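Local atomic coordinates of uncharacterized protein (Streptococcus pneumoniae, PDB entry 3LFT), a protein that probably serves as the substrate-binding protein of an ABC transporter, holding L-tryptophan between its two lobes. Residues S231-Q236 / K268-K273. Residues are numbered along the deposited sequence; the frame is centred on the assembly and turned at random.
Sequences SVVIDQ and KSVINK. With TRP (tryptophan), chain C.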
# COMPACT_ATOMS: atom_id res chain seq x y z
N SER A 231 4.26 -12.59 -4.35
CA SER A 231 3.31 -12.09 -3.37
C SER A 231 1.88 -12.34 -3.84
O SER A 231 1.67 -12.97 -4.88
CB SER A 231 3.55 -10.61 -3.05
OG SER A 231 2.76 -10.22 -1.93
N VAL A 232 0.92 -11.82 -3.08
CA VAL A 232 -0.49 -11.78 -3.47
C VAL A 232 -0.90 -10.32 -3.28
O VAL A 232 -0.74 -9.78 -2.18
CB VAL A 232 -1.38 -12.72 -2.65
CG1 VAL A 232 -2.79 -12.70 -3.18
CG2 VAL A 232 -0.79 -14.15 -2.68
N VAL A 233 -1.39 -9.70 -4.36
CA VAL A 233 -1.48 -8.24 -4.40
C VAL A 233 -2.76 -7.76 -5.05
O VAL A 233 -3.36 -8.46 -5.86
CB VAL A 233 -0.26 -7.62 -5.16
CG1 VAL A 233 1.04 -7.96 -4.43
CG2 VAL A 233 -0.20 -8.12 -6.61
N ILE A 234 -3.13 -6.54 -4.68
CA ILE A 234 -4.27 -5.87 -5.29
C ILE A 234 -3.80 -5.04 -6.46
O ILE A 234 -2.67 -4.54 -6.48
CB ILE A 234 -4.94 -4.99 -4.27
CG1 ILE A 234 -5.49 -5.87 -3.17
CG2 ILE A 234 -6.05 -4.17 -4.90
CD1 ILE A 234 -5.59 -5.14 -1.90
N ASP A 235 -4.66 -4.90 -7.47
CA ASP A 235 -4.32 -4.14 -8.67
C ASP A 235 -4.29 -2.63 -8.37
O ASP A 235 -5.31 -2.04 -8.01
CB ASP A 235 -5.33 -4.50 -9.77
CG ASP A 235 -5.02 -3.89 -11.12
OD1 ASP A 235 -4.98 -2.65 -11.24
OD2 ASP A 235 -4.90 -4.66 -12.09
N GLN A 236 -3.12 -2.03 -8.56
CA GLN A 236 -2.91 -0.64 -8.18
C GLN A 236 -3.68 0.32 -9.06
O GLN A 236 -4.26 1.30 -8.58
CB GLN A 236 -1.44 -0.29 -8.19
CG GLN A 236 -0.59 -1.20 -7.29
CD GLN A 236 -0.98 -1.08 -5.84
OE1 GLN A 236 -0.66 -0.06 -5.20
NE2 GLN A 236 -1.66 -2.08 -5.29
N LYS A 268 -4.50 -11.21 -6.41
CA LYS A 268 -4.04 -12.33 -7.21
C LYS A 268 -2.56 -12.45 -7.01
O LYS A 268 -1.89 -11.48 -6.61
CB LYS A 268 -4.31 -12.11 -8.70
CG LYS A 268 -5.77 -12.06 -9.10
CD LYS A 268 -5.94 -12.03 -10.63
CE LYS A 268 -7.41 -11.94 -11.01
NZ LYS A 268 -7.61 -11.48 -12.42
N SER A 269 -2.02 -13.64 -7.22
CA SER A 269 -0.59 -13.81 -7.01
C SER A 269 0.21 -13.11 -8.11
O SER A 269 -0.26 -12.88 -9.24
CB SER A 269 -0.23 -15.29 -6.96
OG SER A 269 -0.47 -15.86 -8.22
N VAL A 270 1.46 -12.80 -7.76
CA VAL A 270 2.47 -12.35 -8.71
C VAL A 270 3.74 -13.12 -8.41
O VAL A 270 4.14 -13.23 -7.26
CB VAL A 270 2.65 -10.80 -8.66
CG1 VAL A 270 2.88 -10.31 -7.23
CG2 VAL A 270 3.76 -10.34 -9.59
N ILE A 271 4.33 -13.70 -9.45
CA ILE A 271 5.46 -14.60 -9.30
C ILE A 271 6.59 -14.15 -10.19
O ILE A 271 6.40 -13.93 -11.40
CB ILE A 271 5.08 -16.05 -9.65
CG1 ILE A 271 3.85 -16.50 -8.83
CG2 ILE A 271 6.28 -17.01 -9.45
CD1 ILE A 271 3.35 -17.85 -9.18
N ASN A 272 7.78 -14.03 -9.61
CA ASN A 272 8.97 -13.69 -10.38
C ASN A 272 9.69 -14.98 -10.70
O ASN A 272 10.40 -15.55 -9.87
CB ASN A 272 9.87 -12.72 -9.60
CG ASN A 272 10.95 -12.13 -10.43
OD1 ASN A 272 11.56 -12.80 -11.27
ND2 ASN A 272 11.25 -10.86 -10.18
N LYS A 273 9.47 -15.44 -11.93
CA LYS A 273 9.91 -16.75 -12.36
C LYS A 273 11.42 -16.88 -12.32
O LYS A 273 11.94 -17.90 -11.83
CB LYS A 273 9.38 -17.07 -13.76
CG LYS A 273 9.79 -18.43 -14.28
CD LYS A 273 9.11 -18.74 -15.59
CE LYS A 273 7.91 -19.61 -15.35
NZ LYS A 273 7.60 -20.43 -16.55
N TRP C . -2.03 1.01 1.32
CA TRP C . -0.82 1.79 1.72
C TRP C . -1.13 2.65 2.91
O TRP C . -0.42 3.62 3.17
CB TRP C . -0.33 2.63 0.53
CG TRP C . 0.05 1.76 -0.64
CD1 TRP C . -0.70 1.48 -1.78
CD2 TRP C . 1.30 1.00 -0.78
NE1 TRP C . 0.00 0.62 -2.60
CE2 TRP C . 1.18 0.29 -2.06
CE3 TRP C . 2.40 0.85 0.04
CZ2 TRP C . 2.22 -0.53 -2.45
CZ3 TRP C . 3.43 0.02 -0.39
CH2 TRP C . 3.32 -0.65 -1.63
OXT TRP C . -2.10 2.36 3.62
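Where Ser231 and Val270 face each other, their peptide groups form the reciprocal pair of bonds of an antiparallel hydrogen-bonded bridge: Ser231 N donates to Val270 O at 3.0 Å, and Val270 N donates to Ser231 O at 2.9 Å. A second flat group, the amide of Gln236, works at both its ends: OE1 accepts a hydrogen bond from the indole NE1 of the bound tryptophan at 2.8 Å, and NE2 donates to Ile234 O at 2.9 Å. The latter acceptor lies almost exactly in the amide plane, although NE2 itself sits above the plane of the Ile234 carbonyl. This bond helps fix the rotation of the amide, leaving its oxygen toward the ligand, a case of a backbone carbonyl helping to position a pocket side chain. The architecture is that of a two-lobed periplasmic-type binding protein: the chain leaves the lobe built on strands 135-141, 164-170, 189-192 and 216-218, forms edge strand 230-233 of a small three-stranded mixed sheet, then runs through helix 236-251 to strand 262-264 of the other lobe, and strand 268-271 returns antiparallel to 230-233. Val233 and Lys268 close a further hydrogen-bonded pair, with Val233 N to Lys268 O at 2.9 Å and Lys268 N to Val233 O at 3.0 Å. Between the two pairs, Ser231 O also receives a CA-H contact from Ser269 CA at 3.2 Å. Side chains alternate across the sheet. On the face of Val233 and Val270, CG2 of Val233 meets CG1 of Val270 at 3.8 Å; a chi1 of 51° sets that Val270 methyl between its own backbone N and carbonyl carbon, and Thr221 of helix 221-224 touches both valines. The face of Val232 and Ser269 is turned the other way, with Val232 packing on Gln121 and Leu125 of helix 119-129.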